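Side-chain contacts in putative electron transport related protein (Corynebacterium diphtheriae, PDB 4PQ1), which probably acts as an extracytoplasmic thiol-disulfide oxidoreductase of the thioredoxin fold, passing electrons between protein thiols through a CxxC disulfide: residues D35-A40 with T102-Y107; A40-K45 with T78-N83; I46-A51 with E71-K76; N50-W55 with D94-N99; A115-V120 with T127-D132. All coordinates share one frame; numbering follows the deposited sequence.

Contact 1: residues D35-A40 with T102-Y107; sequences DSVSLA and TYPSIY
Val37 meets Ile106 and Pro104 with both of its methyl branches, and almost all of the contact rests on this one valine. Val37 CG1, placed anti to the backbone N (chi1 173°), packs on Ile106 CG1 at 3.6 Å, and Val37 CB lies 3.7 Å from the same Ile106 CG1. The other branch, Val37 CG2, turns to the preceding residues of segment 102-107 and lies 3.6 Å from the carbonyl oxygen Ser105 O. These approaches make up the tight, buried part, where Val80 of the neighbouring strand also touches Val37 and Ile27 covers Ile106. The looser side is at Pro104, which remains partly exposed: its CB is 4.0 Å from Val37 CG2, and the two side chains cross at about a right angle. Ser36 is exposed and its CB points away from segment 102-107. Ser105 also points away, and its OG is hydrogen-bonded to Trp52 NE1. The apolar packing thus lays the small antiparallel hairpin of strands 28-30 and 36-38 against the edge strand 105-107 of the main sheet, consistent with the N-terminal elaboration found in thioredoxin-like proteins of the AhpC/TSA family.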
# COMPACT_ATOMS: atom_id res chain seq x y z
N ASP A 35 7.81 9.70 13.24
CA ASP A 35 8.82 8.82 13.83
C ASP A 35 8.65 7.37 13.36
O ASP A 35 9.52 6.83 12.68
CB ASP A 35 8.77 8.88 15.36
CG ASP A 35 9.46 10.12 15.92
OD1 ASP A 35 10.30 10.71 15.21
OD2 ASP A 35 9.16 10.50 17.07
N SER A 36 7.53 6.75 13.71
CA SER A 36 7.25 5.40 13.28
C SER A 36 5.91 5.31 12.57
O SER A 36 5.07 6.20 12.70
CB SER A 36 7.28 4.45 14.47
OG SER A 36 6.44 3.32 14.25
N VAL A 37 5.74 4.23 11.80
CA VAL A 37 4.48 3.88 11.15
C VAL A 37 4.29 2.38 11.29
O VAL A 37 5.23 1.62 11.06
CB VAL A 37 4.45 4.28 9.66
CG1 VAL A 37 3.20 3.76 8.99
CG2 VAL A 37 4.54 5.79 9.50
N SER A 38 3.09 1.94 11.67
CA SER A 38 2.86 0.52 11.98
C SER A 38 1.46 0.04 11.64
O SER A 38 0.49 0.65 12.08
CB SER A 38 3.10 0.28 13.46
OG SER A 38 2.31 1.17 14.22
N LEU A 39 1.35 -1.07 10.90
CA LEU A 39 0.02 -1.60 10.59
C LEU A 39 -0.75 -1.96 11.86
O LEU A 39 -1.98 -1.90 11.89
CB LEU A 39 0.11 -2.83 9.69
CG LEU A 39 0.56 -2.61 8.25
CD1 LEU A 39 -0.02 -3.70 7.34
CD2 LEU A 39 0.21 -1.20 7.74
N ALA A 40 -0.02 -2.30 12.92
CA ALA A 40 -0.64 -2.69 14.18
C ALA A 40 -1.47 -1.55 14.77
O ALA A 40 -2.34 -1.78 15.62
CB ALA A 40 0.42 -3.16 15.17
N THR A 102 -2.26 13.22 2.97
CA THR A 102 -2.39 13.28 4.42
C THR A 102 -2.25 11.94 5.10
O THR A 102 -2.35 11.86 6.32
CB THR A 102 -3.73 13.89 4.83
OG1 THR A 102 -4.79 13.03 4.44
CG2 THR A 102 -3.92 15.24 4.16
N TYR A 103 -2.00 10.88 4.32
CA TYR A 103 -1.81 9.55 4.92
C TYR A 103 -0.33 9.20 5.14
O TYR A 103 0.55 9.72 4.43
CB TYR A 103 -2.51 8.49 4.07
CG TYR A 103 -2.08 8.38 2.63
CD1 TYR A 103 -0.96 7.62 2.27
CD2 TYR A 103 -2.81 8.97 1.62
CE1 TYR A 103 -0.57 7.50 0.94
CE2 TYR A 103 -2.44 8.85 0.29
CZ TYR A 103 -1.32 8.11 -0.04
OH TYR A 103 -0.94 7.97 -1.35
N PRO A 104 -0.05 8.33 6.12
CA PRO A 104 1.35 8.08 6.48
C PRO A 104 2.05 7.18 5.48
O PRO A 104 1.38 6.42 4.76
CB PRO A 104 1.24 7.39 7.83
CG PRO A 104 -0.04 6.62 7.73
CD PRO A 104 -0.96 7.44 6.86
N SER A 105 3.37 7.27 5.41
CA SER A 105 4.18 6.38 4.59
C SER A 105 5.30 5.80 5.43
O SER A 105 5.88 6.48 6.26
CB SER A 105 4.77 7.10 3.37
OG SER A 105 3.84 7.21 2.31
N ILE A 106 5.58 4.52 5.22
CA ILE A 106 6.80 3.94 5.75
C ILE A 106 7.96 4.30 4.83
O ILE A 106 7.89 4.09 3.61
CB ILE A 106 6.69 2.42 5.88
CG1 ILE A 106 5.60 2.08 6.89
CG2 ILE A 106 8.03 1.82 6.26
CD1 ILE A 106 5.47 0.61 7.13
N TYR A 107 9.03 4.86 5.39
CA TYR A 107 10.20 5.17 4.58
C TYR A 107 11.10 3.95 4.45
O TYR A 107 11.80 3.56 5.38
CB TYR A 107 10.97 6.35 5.18
CG TYR A 107 12.15 6.78 4.34
CD1 TYR A 107 11.96 7.35 3.09
CD2 TYR A 107 13.46 6.61 4.80
CE1 TYR A 107 13.04 7.74 2.32
CE2 TYR A 107 14.53 6.99 4.04
CZ TYR A 107 14.32 7.56 2.80
OH TYR A 107 15.39 7.94 2.04

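Contact 2: residues A40-K45 with T78-N83; sequences ADYKDK and TVVGIN
Tyr42 lays its ring over the methyl of Thr78, and its path from the backbone passes two strand residues in turn. CB leaves the chain toward strand 77-83, and CG is set anti to the carbonyl carbon (chi1 -44°), beside the backbone N. Tyr42 CG is already 3.8 Å from Thr78 CG2. Tyr42 CD1 comes closest to Thr78 CG2, at 3.7 Å, CE1 is scarcely farther, and CD2 and finally CZ also stay within about 4.2 Å of it. The methyl therefore sits centrally over one face, 14° off the normal, a well-formed CH-pi contact. The opposite face is covered by the tyrosine's own neighbour, Asp41 CB. Tyr42 CE2 meets Val80 CG2 at 4.1 Å, an oblique and looser touch. In Thr78, OG1 is anti to the backbone N (chi1 -168°) and bonds Val79 O at 3.0 Å from above that carbonyl plane, while CG2 faces the ring. The chain then makes a type II turn from Tyr42 to Lys45, closed by Lys45 N bonded to Tyr42 O, which His135 NE2 also grips. Tyr42 further touches Pro104 and Val47, packing on strand 77-83, which lies between strands 46-52 and 105-107.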
# COMPACT_ATOMS: atom_id res chain seq x y z
N ALA A 40 -0.02 -2.30 12.92
CA ALA A 40 -0.64 -2.69 14.18
C ALA A 40 -1.47 -1.55 14.77
O ALA A 40 -2.34 -1.78 15.62
CB ALA A 40 0.42 -3.16 15.17
N ASP A 41 -1.21 -0.33 14.32
CA ASP A 41 -2.00 0.82 14.75
C ASP A 41 -3.36 0.87 14.07
O ASP A 41 -4.21 1.69 14.41
CB ASP A 41 -1.25 2.13 14.49
CG ASP A 41 -0.08 2.32 15.44
OD1 ASP A 41 -0.07 1.70 16.52
OD2 ASP A 41 0.83 3.12 15.11
N TYR A 42 -3.57 -0.02 13.09
CA TYR A 42 -4.86 -0.07 12.39
C TYR A 42 -5.50 -1.46 12.47
O TYR A 42 -6.19 -1.89 11.54
CB TYR A 42 -4.68 0.36 10.94
CG TYR A 42 -3.79 1.58 10.83
CD1 TYR A 42 -4.29 2.85 11.07
CD2 TYR A 42 -2.43 1.46 10.53
CE1 TYR A 42 -3.46 3.98 10.98
CE2 TYR A 42 -1.60 2.58 10.44
CZ TYR A 42 -2.12 3.84 10.67
OH TYR A 42 -1.30 4.95 10.58
N LYS A 43 -5.25 -2.16 13.57
CA LYS A 43 -5.87 -3.47 13.81
C LYS A 43 -7.38 -3.38 13.65
O LYS A 43 -7.99 -2.41 14.10
CB LYS A 43 -5.53 -3.98 15.21
CG LYS A 43 -6.04 -5.37 15.50
CD LYS A 43 -5.78 -5.75 16.96
CE LYS A 43 -6.22 -7.18 17.25
NZ LYS A 43 -5.36 -8.16 16.55
N ASP A 44 -7.95 -4.37 12.98
CA ASP A 44 -9.39 -4.47 12.74
C ASP A 44 -9.91 -3.36 11.83
O ASP A 44 -11.11 -3.16 11.68
CB ASP A 44 -10.16 -4.49 14.07
CG ASP A 44 -9.77 -5.69 14.93
OD1 ASP A 44 -9.87 -6.84 14.42
OD2 ASP A 44 -9.32 -5.48 16.08
N LYS A 45 -8.98 -2.65 11.19
CA LYS A 45 -9.33 -1.63 10.21
C LYS A 45 -8.83 -2.02 8.82
O LYS A 45 -7.82 -2.72 8.67
CB LYS A 45 -8.76 -0.28 10.63
CG LYS A 45 -9.22 0.24 11.98
CD LYS A 45 -10.60 0.85 11.90
CE LYS A 45 -10.89 1.73 13.12
NZ LYS A 45 -12.34 2.04 13.24
N THR A 78 -7.51 3.24 6.38
CA THR A 78 -6.42 4.15 6.04
C THR A 78 -5.63 3.64 4.84
O THR A 78 -5.57 2.43 4.59
CB THR A 78 -5.45 4.33 7.23
OG1 THR A 78 -4.56 5.43 6.96
CG2 THR A 78 -4.60 3.08 7.43
N VAL A 79 -5.02 4.56 4.10
CA VAL A 79 -3.97 4.20 3.17
C VAL A 79 -2.65 4.27 3.94
O VAL A 79 -2.50 5.11 4.82
CB VAL A 79 -3.94 5.13 1.93
CG1 VAL A 79 -2.76 4.78 1.01
CG2 VAL A 79 -5.27 5.04 1.16
N VAL A 80 -1.73 3.36 3.64
CA VAL A 80 -0.36 3.45 4.15
C VAL A 80 0.63 3.31 3.01
O VAL A 80 0.67 2.29 2.34
CB VAL A 80 -0.06 2.38 5.20
CG1 VAL A 80 1.42 2.45 5.58
CG2 VAL A 80 -0.94 2.57 6.41
N GLY A 81 1.42 4.35 2.78
CA GLY A 81 2.36 4.31 1.68
C GLY A 81 3.61 3.59 2.08
O GLY A 81 4.01 3.58 3.25
N ILE A 82 4.25 2.97 1.10
CA ILE A 82 5.57 2.40 1.32
C ILE A 82 6.51 3.06 0.32
O ILE A 82 6.57 2.68 -0.85
CB ILE A 82 5.56 0.86 1.17
CG1 ILE A 82 4.59 0.25 2.18
CG2 ILE A 82 6.95 0.27 1.33
CD1 ILE A 82 4.44 -1.24 2.04
N ASN A 83 7.23 4.07 0.78
CA ASN A 83 8.10 4.88 -0.07
C ASN A 83 9.39 4.12 -0.35
O ASN A 83 10.17 3.86 0.57
CB ASN A 83 8.34 6.23 0.60
CG ASN A 83 9.32 7.12 -0.15
OD1 ASN A 83 10.32 7.55 0.43
ND2 ASN A 83 9.05 7.40 -1.42

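Contact 3: residues I46-A51 with E71-K76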
# COMPACT_ATOMS: atom_id res chain seq x y z
N ILE A 46 -9.55 -1.57 7.79
CA ILE A 46 -9.12 -1.79 6.42
C ILE A 46 -7.83 -1.00 6.15
O ILE A 46 -7.67 0.13 6.63
CB ILE A 46 -10.21 -1.38 5.42
CG1 ILE A 46 -11.44 -2.27 5.58
CG2 ILE A 46 -9.70 -1.46 3.99
CD1 ILE A 46 -12.58 -1.83 4.69
N VAL A 47 -6.90 -1.60 5.41
CA VAL A 47 -5.63 -0.96 5.14
C VAL A 47 -5.22 -1.12 3.68
O VAL A 47 -5.10 -2.25 3.18
CB VAL A 47 -4.51 -1.50 6.04
CG1 VAL A 47 -3.18 -0.91 5.62
CG2 VAL A 47 -4.79 -1.18 7.52
N VAL A 48 -5.03 0.01 3.00
CA VAL A 48 -4.56 -0.02 1.62
C VAL A 48 -3.08 0.35 1.56
O VAL A 48 -2.71 1.50 1.80
CB VAL A 48 -5.38 0.94 0.73
CG1 VAL A 48 -4.88 0.87 -0.70
CG2 VAL A 48 -6.85 0.58 0.79
N LEU A 49 -2.25 -0.65 1.25
CA LEU A 49 -0.80 -0.46 1.11
C LEU A 49 -0.43 -0.09 -0.31
O LEU A 49 -0.89 -0.72 -1.27
CB LEU A 49 -0.04 -1.74 1.47
CG LEU A 49 -0.23 -2.37 2.84
CD1 LEU A 49 0.36 -3.77 2.80
CD2 LEU A 49 0.45 -1.50 3.88
N ASN A 50 0.44 0.90 -0.44
CA ASN A 50 0.86 1.39 -1.74
C ASN A 50 2.34 1.69 -1.74
O ASN A 50 2.82 2.53 -0.96
CB ASN A 50 0.06 2.63 -2.14
CG ASN A 50 0.53 3.24 -3.43
OD1 ASN A 50 1.19 4.27 -3.41
ND2 ASN A 50 0.22 2.60 -4.56
N ALA A 51 3.08 0.97 -2.58
CA ALA A 51 4.50 1.21 -2.78
C ALA A 51 4.68 2.28 -3.85
O ALA A 51 4.13 2.17 -4.95
CB ALA A 51 5.22 -0.06 -3.17
N GLU A 71 -9.51 9.18 2.02
CA GLU A 71 -10.63 9.94 2.52
C GLU A 71 -11.92 9.11 2.53
O GLU A 71 -12.72 9.23 3.44
CB GLU A 71 -10.82 11.19 1.68
CG GLU A 71 -9.69 12.18 1.83
CD GLU A 71 -9.83 13.37 0.91
OE1 GLU A 71 -10.68 13.30 -0.00
OE2 GLU A 71 -9.11 14.37 1.11
N TYR A 72 -12.12 8.29 1.50
CA TYR A 72 -13.33 7.48 1.38
C TYR A 72 -13.40 6.47 2.52
O TYR A 72 -14.48 6.16 3.02
CB TYR A 72 -13.36 6.78 0.02
CG TYR A 72 -14.53 5.83 -0.21
CD1 TYR A 72 -14.48 4.51 0.23
CD2 TYR A 72 -15.68 6.26 -0.87
CE1 TYR A 72 -15.56 3.63 0.01
CE2 TYR A 72 -16.76 5.39 -1.10
CZ TYR A 72 -16.69 4.09 -0.65
OH TYR A 72 -17.75 3.24 -0.87
N LEU A 73 -12.24 5.96 2.94
CA LEU A 73 -12.20 4.97 4.02
C LEU A 73 -12.54 5.62 5.35
O LEU A 73 -13.26 5.04 6.16
CB LEU A 73 -10.82 4.31 4.08
CG LEU A 73 -10.50 3.27 3.00
CD1 LEU A 73 -8.99 3.13 2.82
CD2 LEU A 73 -11.11 1.93 3.37
N GLY A 74 -12.03 6.82 5.57
CA GLY A 74 -12.34 7.59 6.76
C GLY A 74 -12.00 6.86 8.04
O GLY A 74 -10.85 6.47 8.25
N ASP A 75 -13.01 6.68 8.89
CA ASP A 75 -12.87 5.98 10.16
C ASP A 75 -12.50 4.51 9.99
O ASP A 75 -11.72 3.95 10.75
CB ASP A 75 -14.17 6.07 10.96
CG ASP A 75 -14.05 6.98 12.15
OD1 ASP A 75 -12.91 7.33 12.51
OD2 ASP A 75 -15.10 7.34 12.72
N LYS A 76 -13.10 3.91 8.97
CA LYS A 76 -13.05 2.48 8.73
C LYS A 76 -11.67 1.96 8.35
O LYS A 76 -11.44 0.75 8.34
CB LYS A 76 -14.06 2.13 7.65
CG LYS A 76 -15.46 2.61 7.97
CD LYS A 76 -15.90 2.11 9.34
CE LYS A 76 -17.42 2.13 9.49
NZ LYS A 76 -17.96 3.51 9.36
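Ile46 N donates to Lys76 O at 3.0 Å, the one polar bond between these segments, with an N-H...O angle of 150° and the donor in the carbonyl plane. It ties the start of strand 46-52 to the turn that leaves helix 63-73, within the beta-alpha-beta crossover of a thioredoxin fold: strand 46-52, the helix, then the parallel strand 77-83. Gly74 is the first residue to leave helical angles, with positive phi (57°), and the chain then bends so that Lys76 O faces the strand. Lys76 itself stays exposed, and the end of its side chain leads off from the strand.

Away from the bond the contact is purely apolar and buried. Leu73, in the last turn of the helix, points at the sheet and splits its two methyls between alternate strand residues, Ile46 and Val48, which project from the same face. Val47, between them, faces the other side and meets Tyr42 and His135. Ile154 of helix 147-156 touches both Ile46 and Leu73, so the two helices on this side share the hydrophobic seam. Leu73 CD2 lies 3.7 Å from Ile46 CG2, the side chains crossing at about a right angle. CG1 of Val48 is anti to the backbone N (chi1 -179°), which leaves Val48 CG2 anti to the carbonyl carbon and turned to Leu73 CD1, 3.9 Å away.

Contact 4: residues N50-W55 with D94-N99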
# COMPACT_ATOMS: atom_id res chain seq x y z
N ASN A 50 0.44 0.90 -0.44
CA ASN A 50 0.86 1.39 -1.74
C ASN A 50 2.34 1.69 -1.74
O ASN A 50 2.82 2.53 -0.96
CB ASN A 50 0.06 2.63 -2.14
CG ASN A 50 0.53 3.24 -3.43
OD1 ASN A 50 1.19 4.27 -3.41
ND2 ASN A 50 0.22 2.60 -4.56
N ALA A 51 3.08 0.97 -2.58
CA ALA A 51 4.50 1.21 -2.78
C ALA A 51 4.68 2.28 -3.85
O ALA A 51 4.13 2.17 -4.95
CB ALA A 51 5.22 -0.06 -3.17
N TRP A 52 5.45 3.31 -3.52
CA TRP A 52 5.55 4.49 -4.37
C TRP A 52 6.90 5.16 -4.20
O TRP A 52 7.65 4.83 -3.28
CB TRP A 52 4.43 5.48 -4.03
CG TRP A 52 4.61 6.16 -2.69
CD1 TRP A 52 4.23 5.68 -1.46
CD2 TRP A 52 5.22 7.44 -2.45
NE1 TRP A 52 4.56 6.59 -0.47
CE2 TRP A 52 5.17 7.68 -1.05
CE3 TRP A 52 5.78 8.42 -3.27
CZ2 TRP A 52 5.68 8.85 -0.47
CZ3 TRP A 52 6.29 9.58 -2.69
CH2 TRP A 52 6.23 9.79 -1.30
N GLY A 53 7.20 6.10 -5.09
CA GLY A 53 8.38 6.95 -4.96
C GLY A 53 8.07 8.18 -5.79
O GLY A 53 7.37 8.07 -6.80
N GLN A 54 8.54 9.36 -5.37
CA GLN A 54 8.28 10.58 -6.14
C GLN A 54 8.94 10.56 -7.51
O GLN A 54 8.55 11.31 -8.40
CB GLN A 54 8.73 11.82 -5.35
CG GLN A 54 10.19 11.83 -4.95
CD GLN A 54 11.10 12.24 -6.09
OE1 GLN A 54 10.86 13.25 -6.76
NE2 GLN A 54 12.15 11.46 -6.32
N TRP A 55 9.94 9.69 -7.68
CA TRP A 55 10.70 9.56 -8.93
C TRP A 55 9.90 8.80 -9.99
O TRP A 55 10.35 8.62 -11.13
CB TRP A 55 12.02 8.83 -8.66
CG TRP A 55 11.77 7.59 -7.86
CD1 TRP A 55 11.87 7.45 -6.50
CD2 TRP A 55 11.33 6.33 -8.36
NE1 TRP A 55 11.54 6.17 -6.13
CE2 TRP A 55 11.20 5.46 -7.26
CE3 TRP A 55 11.04 5.85 -9.64
CZ2 TRP A 55 10.77 4.15 -7.40
CZ3 TRP A 55 10.63 4.54 -9.78
CH2 TRP A 55 10.49 3.71 -8.67
N ASP A 94 8.81 16.31 0.60
CA ASP A 94 8.37 17.49 -0.15
C ASP A 94 7.18 17.13 -1.04
O ASP A 94 6.23 17.89 -1.14
CB ASP A 94 9.51 18.05 -1.00
CG ASP A 94 10.49 18.91 -0.20
OD1 ASP A 94 10.10 19.45 0.85
OD2 ASP A 94 11.66 19.05 -0.62
N PHE A 95 7.27 15.98 -1.69
CA PHE A 95 6.17 15.48 -2.52
C PHE A 95 4.87 15.33 -1.73
O PHE A 95 3.79 15.56 -2.27
CB PHE A 95 6.54 14.15 -3.16
CG PHE A 95 5.45 13.57 -4.01
CD1 PHE A 95 5.31 13.97 -5.33
CD2 PHE A 95 4.56 12.62 -3.49
CE1 PHE A 95 4.30 13.45 -6.13
CE2 PHE A 95 3.55 12.09 -4.28
CZ PHE A 95 3.42 12.51 -5.61
N VAL A 96 4.97 14.93 -0.47
CA VAL A 96 3.77 14.64 0.31
C VAL A 96 3.06 15.93 0.73
O VAL A 96 1.83 16.01 0.71
CB VAL A 96 4.10 13.76 1.55
CG1 VAL A 96 3.17 14.06 2.70
CG2 VAL A 96 4.05 12.28 1.18
N LYS A 97 3.83 16.94 1.10
CA LYS A 97 3.24 18.22 1.45
C LYS A 97 2.72 18.93 0.22
O LYS A 97 1.72 19.63 0.28
CB LYS A 97 4.23 19.13 2.17
CG LYS A 97 3.61 20.47 2.57
CD LYS A 97 4.59 21.39 3.28
CE LYS A 97 3.84 22.51 4.01
NZ LYS A 97 2.86 21.98 5.01
N ASP A 98 3.43 18.78 -0.89
CA ASP A 98 3.15 19.56 -2.09
C ASP A 98 1.83 19.14 -2.71
O ASP A 98 1.16 19.94 -3.37
CB ASP A 98 4.26 19.41 -3.12
CG ASP A 98 5.46 20.29 -2.82
OD1 ASP A 98 5.47 20.95 -1.75
OD2 ASP A 98 6.38 20.30 -3.66
N ASN A 99 1.47 17.88 -2.49
CA ASN A 99 0.30 17.33 -3.14
C ASN A 99 -0.81 17.05 -2.17
O ASN A 99 -1.79 16.41 -2.52
CB ASN A 99 0.68 16.07 -3.92
CG ASN A 99 1.51 16.40 -5.15
OD1 ASN A 99 0.96 16.74 -6.19
ND2 ASN A 99 2.83 16.33 -5.01
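Trp52 and Phe95 pass each other in opposite directions: the six-membered ring of the indole, at CZ3 and CH2, meets CD2 of the phenyl ring. Trp52 CZ3 lies 3.6 Å from Phe95 CD2, and CH2 of the same indole also reaches CD2. The six-membered ring of Trp52 and the ring of Phe95 have centroids 5.5 Å apart and planes inclined at 33°, an oblique pairing. The conformations explain the meeting. Trp52 carries CG between its backbone N and carbonyl carbon (chi1 71°), which swings the indole toward helix 89-98, whereas Phe95 extends with CG anti to the backbone N (chi1 179°), reaching out from the helix to meet it.

Val96 adds CG2, 4.1 Å from Trp52 CH2, also obliquely. Gln54 works differently: its CB rests 3.9 Å from Phe95 CB and near the ring atoms CG and CD1, but the chain then bends at chi2 and takes the amide away. On the helix side Asn99 folds back over Phe95. Its ND2 lies above one face of the phenyl ring, toward the rim, and gives a nearly straight bond of 3.0 Å to Phe95 O, in the plane of both groups and on a carbonyl lone pair.

NE1 of Trp52 bonds Ser105 OG, and the Trp52 side chain touches Cys59 of the Cys56-Cys59 disulfide. The contact packs helix 89-98 on the end of strand 46-52, just before the CxxC disulfide at the start of helix 57-61, the place of the probable redox site in the thioredoxin fold.

Contact 5: residues A115-V120 with T127-D132; sequences AQLGGV and TTIVLD
Val120 and Ile129 reach toward each other tip to tip, Val120 CG2 lying 3.7 Å from Ile129 CD1. The valine's second methyl serves a different partner: Val120 CG1 is 4.1 Å from Thr127 CG2, and these two side chains slide past each other in opposite directions. Leu117 completes the first shell more loosely, Leu117 CD1 being 4.3 Å from Ile129 CD1, so that this isoleucine methyl is approached by residues from both ends of the loop 117-120.

The next shell explains these positions. Ile129 has CG1 anti to its carbonyl carbon (chi1 -58°), which sends CD1 out from strand 127-131 toward this loop. Thr127 has CG2 anti to the backbone N and OG1 anti to the carbonyl carbon; OG1 bonds Val124 O and CG2 faces Val120. Gly118 and Gly119 both take positive phi (each 80°), and the chain curls after the weak helix 113-116 and presents Leu117 and Val120 to the same strand.

Farther out, Leu117 also packs on Leu49 of strand 46-52, while Pro137 and Val140 of strand 137-141 also touch Ile129. Thr128 and Val130 project to the other face of the sheet, where both meet Leu150 of helix 147-156. The loop after helix 113-116 thus packs on strand 127-131, antiparallel to strand 46-52, consistent with the thioredoxin fold, where the strand at this place follows the cis-proline loop.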
# COMPACT_ATOMS: atom_id res chain seq x y z
N ALA A 115 9.43 -8.33 1.56
CA ALA A 115 9.70 -9.65 2.12
C ALA A 115 8.65 -10.03 3.15
O ALA A 115 8.32 -11.22 3.32
CB ALA A 115 11.09 -9.68 2.73
N GLN A 116 8.12 -9.03 3.85
CA GLN A 116 7.09 -9.24 4.84
C GLN A 116 5.70 -9.30 4.22
O GLN A 116 4.72 -9.71 4.86
CB GLN A 116 7.15 -8.15 5.89
CG GLN A 116 8.41 -8.23 6.73
CD GLN A 116 9.05 -6.87 6.96
OE1 GLN A 116 8.39 -5.93 7.42
NE2 GLN A 116 10.34 -6.77 6.65
N LEU A 117 5.61 -8.91 2.95
CA LEU A 117 4.34 -8.87 2.25
C LEU A 117 4.20 -10.11 1.39
O LEU A 117 3.45 -10.13 0.42
CB LEU A 117 4.22 -7.58 1.42
CG LEU A 117 3.98 -6.31 2.27
CD1 LEU A 117 3.96 -5.04 1.44
CD2 LEU A 117 2.69 -6.43 3.05
N GLY A 118 4.94 -11.16 1.73
CA GLY A 118 4.75 -12.44 1.08
C GLY A 118 5.41 -12.57 -0.27
O GLY A 118 5.00 -13.39 -1.09
N GLY A 119 6.43 -11.76 -0.49
CA GLY A 119 7.22 -11.85 -1.71
C GLY A 119 6.58 -11.17 -2.91
O GLY A 119 6.75 -11.61 -4.05
N VAL A 120 5.81 -10.13 -2.64
CA VAL A 120 5.35 -9.23 -3.69
C VAL A 120 6.59 -8.70 -4.44
O VAL A 120 7.61 -8.41 -3.82
CB VAL A 120 4.49 -8.10 -3.08
CG1 VAL A 120 4.72 -6.81 -3.78
CG2 VAL A 120 3.01 -8.47 -3.13
N THR A 127 2.74 -0.59 -6.60
CA THR A 127 1.96 -1.79 -6.27
C THR A 127 0.97 -1.37 -5.21
O THR A 127 1.31 -0.59 -4.30
CB THR A 127 2.83 -2.95 -5.74
OG1 THR A 127 3.61 -3.50 -6.81
CG2 THR A 127 1.95 -4.11 -5.09
N THR A 128 -0.26 -1.84 -5.33
CA THR A 128 -1.26 -1.56 -4.32
C THR A 128 -1.86 -2.84 -3.76
O THR A 128 -2.32 -3.70 -4.51
CB THR A 128 -2.39 -0.68 -4.86
OG1 THR A 128 -1.84 0.58 -5.27
CG2 THR A 128 -3.42 -0.44 -3.77
N ILE A 129 -1.84 -2.96 -2.44
CA ILE A 129 -2.44 -4.12 -1.80
C ILE A 129 -3.57 -3.71 -0.86
O ILE A 129 -3.35 -2.93 0.07
CB ILE A 129 -1.41 -4.93 -1.03
CG1 ILE A 129 -0.29 -5.38 -1.97
CG2 ILE A 129 -2.10 -6.14 -0.37
CD1 ILE A 129 0.86 -6.04 -1.29
N VAL A 130 -4.77 -4.23 -1.12
CA VAL A 130 -5.90 -3.93 -0.25
C VAL A 130 -6.02 -5.04 0.78
O VAL A 130 -6.28 -6.18 0.42
CB VAL A 130 -7.23 -3.79 -1.04
CG1 VAL A 130 -8.34 -3.38 -0.11
CG2 VAL A 130 -7.09 -2.77 -2.17
N LEU A 131 -5.79 -4.71 2.05
CA LEU A 131 -5.93 -5.68 3.13
C LEU A 131 -7.31 -5.57 3.75
O LEU A 131 -7.85 -4.47 3.85
CB LEU A 131 -4.86 -5.44 4.20
CG LEU A 131 -3.41 -5.39 3.78
CD1 LEU A 131 -2.54 -5.09 5.00
CD2 LEU A 131 -3.01 -6.69 3.14
N ASP A 132 -7.90 -6.70 4.18
CA ASP A 132 -9.21 -6.66 4.83
C ASP A 132 -9.00 -6.39 6.31
O ASP A 132 -7.90 -6.06 6.72
CB ASP A 132 -10.04 -7.95 4.60
CG ASP A 132 -9.37 -9.22 5.14
OD1 ASP A 132 -8.58 -9.14 6.10
OD2 ASP A 132 -9.65 -10.32 4.59

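Overall arrangement
All five contacts are built on the central sheet, but on different parts of it. Contacts 1, 2, 3 and 5 are buried, whereas contact 4 is only partly so, near the disulfide. Contacts 3 and 4 share strand 46-52, their centres about 16 Å apart, one toward its start and the other at its end. Contacts 1 and 2 adjoin through neighbouring strands 105-107 and 77-83, and Ile106 N probably bonds to Gly81 O. Contact 5 lies on the antiparallel side, beside strand 46-52. Their chemistry differs accordingly: aliphatic packing in 1 and 5, a methyl over an aromatic face in 2, a backbone bond beside leucine packing in 3, and paired aromatic rings in 4.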